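Local coordinates for FAD-dependent oxidoreductase (Actinomadura kijaniata, PDB 3M9V), which is a flavin-dependent enzyme of the acyl-CoA dehydrogenase family that binds dTDP and probably oxidises a dTDP-linked sugar on the way to D-kijanose, at residues R124-R129 and H238-D243; P199-D204 and C232-D237. All coordinates share one frame; numbering follows the deposited sequence.

Contact 1 (R124-R129 and H238-D243); sequences RTLAER and HVLMRD
Leu126 packs on His238 and Leu240 in a small helix-to-strand contact, where helix 121-136 meets the edge strand 239-241 of the beta domain. No hydrogen bond crosses it. Leu126 is buried and works through its methyl groups. Its CD2 lies between two neighbours, at 4.2 Å from the backbone CA of His238 and at the same distance from CD2 of Leu240. The chi1 of 168° turns its CG away from the helix backbone N, and this brings CD1 to the His238 ring and CD2 to Leu240. The two leucine side chains meet at a slant. CD1 of Leu126 approaches CD2 of the His238 ring at 4.2 Å, obliquely to the ring plane.

This is a domain junction of the acyl-CoA dehydrogenase fold, in which a helical N-terminal domain rests against a middle beta domain. Leu126 also reaches Val200 on the adjacent strand 196-202.

One helical turn on, Arg129 bends back at chi2 and chi3 toward the imidazole. Its NH1 comes within 3.9 Å of NE2 of His238, edge to edge, with the guanidinium and ring planes 45° apart. This is a polar approach without a hydrogen bond.

Past Leu240, the strand leads to the nucleotide pocket. Arg242 touches the bound dTDP and forms a salt bridge with Glu115, itself a dTDP-binding residue. CB of Leu240 lies 3.9 Å above the guanidinium plane of Arg242, over its centre. A hydrogen bond from Arg242 NE to Ser198 OG helps fix the orientation of that group.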
loop_
_atom_site.group_PDB
_atom_site.type_symbol
_atom_site.label_atom_id
_atom_site.label_comp_id
_atom_site.label_asym_id
_atom_site.label_seq_id
_atom_site.Cartn_x
_atom_site.Cartn_y
_atom_site.Cartn_z
ATOM N N ARG A 124 -40.514 16.783 21.694
ATOM C CA ARG A 124 -41.031 15.504 22.159
ATOM C C ARG A 124 -42.342 15.097 21.507
ATOM O O ARG A 124 -42.524 13.926 21.165
ATOM C CB ARG A 124 -41.230 15.488 23.672
ATOM C CG ARG A 124 -39.953 15.498 24.499
ATOM C CD ARG A 124 -40.278 15.111 25.940
ATOM N NE ARG A 124 -41.336 15.964 26.484
ATOM C CZ ARG A 124 -41.123 17.143 27.072
ATOM N NH1 ARG A 124 -42.138 17.855 27.542
ATOM N NH2 ARG A 124 -39.891 17.618 27.199
ATOM N N THR A 125 -43.264 16.052 21.378
ATOM C CA THR A 125 -44.599 15.821 20.816
ATOM C C THR A 125 -44.452 15.427 19.347
ATOM O O THR A 125 -45.065 14.460 18.878
ATOM C CB THR A 125 -45.435 17.132 20.799
ATOM O OG1 THR A 125 -45.471 17.707 22.107
ATOM C CG2 THR A 125 -46.855 16.870 20.351
ATOM N N LEU A 126 -43.643 16.208 18.631
ATOM C CA LEU A 126 -43.437 15.989 17.211
ATOM C C LEU A 126 -42.709 14.665 16.970
ATOM O O LEU A 126 -43.160 13.847 16.175
ATOM C CB LEU A 126 -42.687 17.187 16.620
ATOM C CG LEU A 126 -42.165 16.948 15.206
ATOM C CD1 LEU A 126 -43.359 16.803 14.266
ATOM C CD2 LEU A 126 -41.295 18.123 14.767
ATOM N N ALA A 127 -41.594 14.456 17.669
ATOM C CA ALA A 127 -40.852 13.197 17.638
ATOM C C ALA A 127 -41.765 12.010 17.900
ATOM O O ALA A 127 -41.717 11.004 17.170
ATOM C CB ALA A 127 -39.743 13.214 18.682
ATOM N N GLU A 128 -42.597 12.133 18.939
ATOM C CA GLU A 128 -43.527 11.047 19.299
ATOM C C GLU A 128 -44.512 10.708 18.174
ATOM O O GLU A 128 -44.772 9.540 17.845
ATOM C CB GLU A 128 -44.312 11.346 20.593
ATOM C CG GLU A 128 -45.239 10.196 20.945
ATOM C CD GLU A 128 -45.954 10.293 22.278
ATOM O OE1 GLU A 128 -47.026 9.668 22.371
ATOM O OE2 GLU A 128 -45.472 10.917 23.245
ATOM N N ARG A 129 -45.050 11.752 17.552
ATOM C CA ARG A 129 -45.967 11.498 16.443
ATOM C C ARG A 129 -45.264 10.757 15.311
ATOM O O ARG A 129 -45.756 9.748 14.802
ATOM C CB ARG A 129 -46.643 12.769 15.918
ATOM C CG ARG A 129 -47.938 12.392 15.196
ATOM C CD ARG A 129 -49.121 13.341 15.423
ATOM N NE ARG A 129 -48.868 14.693 14.921
ATOM C CZ ARG A 129 -48.645 15.754 15.692
ATOM N NH1 ARG A 129 -48.413 16.928 15.117
ATOM N NH2 ARG A 129 -48.665 15.653 17.017
ATOM N N HIS A 238 -43.793 22.257 13.615
ATOM C CA HIS A 238 -43.116 21.274 12.772
ATOM C C HIS A 238 -41.675 21.686 12.496
ATOM O O HIS A 238 -41.049 21.245 11.526
ATOM C CB HIS A 238 -43.863 21.101 11.459
ATOM C CG HIS A 238 -45.112 20.307 11.620
ATOM N ND1 HIS A 238 -45.824 19.810 10.555
ATOM C CD2 HIS A 238 -45.766 19.912 12.735
ATOM C CE1 HIS A 238 -46.867 19.136 11.006
ATOM N NE2 HIS A 238 -46.851 19.179 12.327
ATOM N N VAL A 239 -41.180 22.542 13.382
ATOM C CA VAL A 239 -39.836 23.092 13.270
ATOM C C VAL A 239 -39.072 22.881 14.576
ATOM O O VAL A 239 -39.515 23.385 15.614
ATOM C CB VAL A 239 -39.907 24.585 12.947
ATOM C CG1 VAL A 239 -38.507 25.162 12.897
ATOM C CG2 VAL A 239 -40.604 24.754 11.597
ATOM N N LEU A 240 -37.968 22.131 14.534
ATOM C CA LEU A 240 -37.041 22.081 15.664
ATOM C C LEU A 240 -35.946 23.137 15.496
ATOM O O LEU A 240 -35.029 22.958 14.700
ATOM C CB LEU A 240 -36.426 20.685 15.794
ATOM C CG LEU A 240 -37.280 19.416 15.641
ATOM C CD1 LEU A 240 -36.451 18.351 14.938
ATOM C CD2 LEU A 240 -37.805 18.827 16.943
ATOM N N MET A 241 -36.028 24.251 16.213
ATOM C CA MET A 241 -34.983 25.268 16.177
ATOM C C MET A 241 -33.684 24.791 16.820
ATOM O O MET A 241 -33.689 24.362 17.965
ATOM C CB MET A 241 -35.454 26.502 16.949
ATOM C CG MET A 241 -36.682 27.157 16.350
ATOM S SD MET A 241 -36.266 28.087 14.855
ATOM C CE MET A 241 -34.832 28.968 15.475
ATOM N N ARG A 242 -32.557 24.855 16.125
ATOM C CA ARG A 242 -31.294 24.497 16.773
ATOM C C ARG A 242 -30.615 25.784 17.247
ATOM O O ARG A 242 -31.298 26.707 17.691
ATOM C CB ARG A 242 -30.394 23.724 15.805
ATOM C CG ARG A 242 -31.054 22.523 15.149
ATOM C CD ARG A 242 -31.734 21.608 16.150
ATOM N NE ARG A 242 -32.221 20.409 15.462
ATOM C CZ ARG A 242 -32.767 19.336 16.032
ATOM N NH1 ARG A 242 -32.929 19.258 17.343
ATOM N NH2 ARG A 242 -33.167 18.318 15.283
ATOM N N ASP A 243 -29.296 25.912 17.161
ATOM C CA ASP A 243 -28.731 27.196 17.587
ATOM C C ASP A 243 -28.231 28.098 16.465
ATOM O O ASP A 243 -28.318 27.731 15.292
ATOM C CB ASP A 243 -27.700 27.091 18.719
ATOM C CG ASP A 243 -26.974 25.755 18.747
ATOM O OD1 ASP A 243 -27.271 24.950 19.654
ATOM O OD2 ASP A 243 -26.110 25.504 17.882
#

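Contact 2 (P199-D204 and C232-D237); sequences PVVTRD and CPIPAD
Strands 199-202 and 232-234 belong to one mixed sheet but are not hydrogen-bonded neighbours in it, and their axes are 8.1 Å apart at closest approach. Their directions differ by 121°, so they run neither parallel nor antiparallel. No backbone hydrogen bond joins them. The nearest CA atoms, those of Val201 and Ile234, are still 6.9 Å apart, and the Ile234 side chain bridges the gap between the two backbones.

Ile234 does most of the work. Its CB points at the other strand, and its two branches reach different residues. The longer branch ends in CD1, which meets CB of Val201 at 4.0 Å. The CG2 methyl instead approaches the Pro199 ring, 4.3 Å from its CB. It also lies 4.1 Å from the carbonyl O of Val200, a contact with the backbone and not a polar bond. The chi1 of -36° sets CG1 beside the backbone N of Ile234 and leaves CG2 beside its carbonyl carbon. The branches thus spread along strand 199-202, one toward Pro199 and one toward Val201.

All the touching residues are buried, and the contact is apolar apart from that carbonyl. Val201 extends the same core by touching Phe208 and Ile183. The backbones find bonding partners in other strands: Pro199 and Val201 pair with Ile183 and Phe181 of strand 180-187, and Cys232 pairs with Leu165 of strand 163-172.

Non-neighbouring strands of one sheet, brought together by a buried apolar side chain, are consistent with the beta-barrel-like middle domain of acyl-CoA dehydrogenases.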
loop_
_atom_site.group_PDB
_atom_site.type_symbol
_atom_site.label_atom_id
_atom_site.label_comp_id
_atom_site.label_asym_id
_atom_site.label_seq_id
_atom_site.Cartn_x
_atom_site.Cartn_y
_atom_site.Cartn_z
ATOM N N PRO A 199 -36.847 22.051 10.085
ATOM C CA PRO A 199 -38.255 21.884 9.766
ATOM C C PRO A 199 -38.534 20.466 9.273
ATOM O O PRO A 199 -37.677 19.861 8.625
ATOM C CB PRO A 199 -38.476 22.900 8.649
ATOM C CG PRO A 199 -37.168 23.151 8.051
ATOM C CD PRO A 199 -36.151 22.944 9.142
ATOM N N VAL A 200 -39.715 19.928 9.566
ATOM C CA VAL A 200 -40.105 18.645 8.992
ATOM C C VAL A 200 -41.170 18.926 7.930
ATOM O O VAL A 200 -42.232 19.441 8.282
ATOM C CB VAL A 200 -40.681 17.716 10.090
ATOM C CG1 VAL A 200 -41.245 16.449 9.475
ATOM C CG2 VAL A 200 -39.618 17.362 11.122
ATOM N N VAL A 201 -40.899 18.597 6.668
ATOM C CA VAL A 201 -41.851 18.734 5.570
ATOM C C VAL A 201 -42.451 17.382 5.192
ATOM O O VAL A 201 -41.761 16.365 5.215
ATOM C CB VAL A 201 -41.262 19.600 4.420
ATOM C CG1 VAL A 201 -39.802 19.335 4.166
ATOM C CG2 VAL A 201 -42.091 19.639 3.127
ATOM N N THR A 202 -43.752 17.327 4.917
ATOM C CA THR A 202 -44.364 16.064 4.535
ATOM C C THR A 202 -44.560 16.104 3.031
ATOM O O THR A 202 -44.494 17.147 2.381
ATOM C CB THR A 202 -45.756 15.855 5.146
ATOM O OG1 THR A 202 -46.591 16.897 4.621
ATOM C CG2 THR A 202 -45.733 15.904 6.679
ATOM N N ARG A 203 -44.786 14.926 2.464
ATOM C CA ARG A 203 -44.707 14.842 1.017
ATOM C C ARG A 203 -45.805 15.649 0.322
ATOM O O ARG A 203 -45.624 16.128 -0.793
ATOM C CB ARG A 203 -44.805 13.376 0.592
ATOM C CG ARG A 203 -44.324 13.199 -0.828
ATOM C CD ARG A 203 -44.426 11.744 -1.264
ATOM N NE ARG A 203 -43.746 11.617 -2.551
ATOM C CZ ARG A 203 -42.559 11.049 -2.742
ATOM N NH1 ARG A 203 -42.075 11.016 -3.976
ATOM N NH2 ARG A 203 -41.869 10.525 -1.732
ATOM N N ASP A 204 -46.962 15.794 0.954
ATOM C CA ASP A 204 -48.050 16.502 0.292
ATOM C C ASP A 204 -48.026 18.005 0.585
ATOM O O ASP A 204 -49.037 18.663 0.377
ATOM C CB ASP A 204 -49.384 15.931 0.792
ATOM C CG ASP A 204 -49.468 15.944 2.313
ATOM O OD1 ASP A 204 -49.639 14.862 2.919
ATOM O OD2 ASP A 204 -49.329 17.024 2.931
ATOM N N CYS A 232 -42.566 26.429 0.820
ATOM C CA CYS A 232 -43.408 25.398 1.421
ATOM C C CYS A 232 -43.849 25.913 2.778
ATOM O O CYS A 232 -43.015 26.253 3.613
ATOM C CB CYS A 232 -42.649 24.087 1.671
ATOM S SG CYS A 232 -42.053 23.366 0.118
ATOM N N PRO A 233 -45.166 25.954 3.007
ATOM C CA PRO A 233 -45.643 26.429 4.297
ATOM C C PRO A 233 -45.368 25.383 5.371
ATOM O O PRO A 233 -45.810 24.245 5.242
ATOM C CB PRO A 233 -47.159 26.554 4.061
ATOM C CG PRO A 233 -47.427 25.550 2.960
ATOM C CD PRO A 233 -46.267 25.817 2.039
ATOM N N ILE A 234 -44.636 25.766 6.410
ATOM C CA ILE A 234 -44.419 24.867 7.534
ATOM C C ILE A 234 -44.937 25.529 8.802
ATOM O O ILE A 234 -44.500 26.633 9.139
ATOM C CB ILE A 234 -42.905 24.611 7.799
ATOM C CG1 ILE A 234 -42.076 24.541 6.507
ATOM C CG2 ILE A 234 -42.751 23.446 8.780
ATOM C CD1 ILE A 234 -42.265 23.286 5.733
ATOM N N PRO A 235 -45.828 24.834 9.520
ATOM C CA PRO A 235 -46.332 25.326 10.794
ATOM C C PRO A 235 -45.264 25.312 11.896
ATOM O O PRO A 235 -44.326 24.515 11.848
ATOM C CB PRO A 235 -47.493 24.380 11.100
ATOM C CG PRO A 235 -47.203 23.125 10.351
ATOM C CD PRO A 235 -46.396 23.528 9.143
ATOM N N ALA A 236 -45.379 26.215 12.868
ATOM C CA ALA A 236 -44.342 26.413 13.887
ATOM C C ALA A 236 -44.013 25.148 14.684
ATOM O O ALA A 236 -42.879 24.932 15.112
ATOM C CB ALA A 236 -44.754 27.546 14.838
ATOM N N ASP A 237 -45.002 24.284 14.876
ATOM C CA ASP A 237 -44.739 23.100 15.680
ATOM C C ASP A 237 -44.207 21.944 14.837
ATOM O O ASP A 237 -44.227 20.784 15.255
ATOM C CB ASP A 237 -46.024 22.688 16.396
ATOM C CG ASP A 237 -47.116 22.250 15.433
ATOM O OD1 ASP A 237 -46.946 22.320 14.193
ATOM O OD2 ASP A 237 -48.178 21.830 15.937
#

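The centres of contacts 1 and 2 are 11 Å apart, and contact 2 is nested inside the chain loop closed by contact 1. Strand 239-241 of contact 1 pairs with strand 196-202 of contact 2 in one sheet. There His238 O and Val200 N are 2.7 Å apart, a probable hydrogen bond. The Val239 side chain points away from the helix of contact 1 and packs against Ile234, 3.8 Å from CG2 to CG2. Leu126 CD2 also packs 4.0 Å from the carbonyl O of Asp237. Contact 1 reaches the nucleotide itself through Arg242. The Leu240 side chain is about 6 Å from the bound dTDP, against about 9 Å for that of Val200 in contact 2.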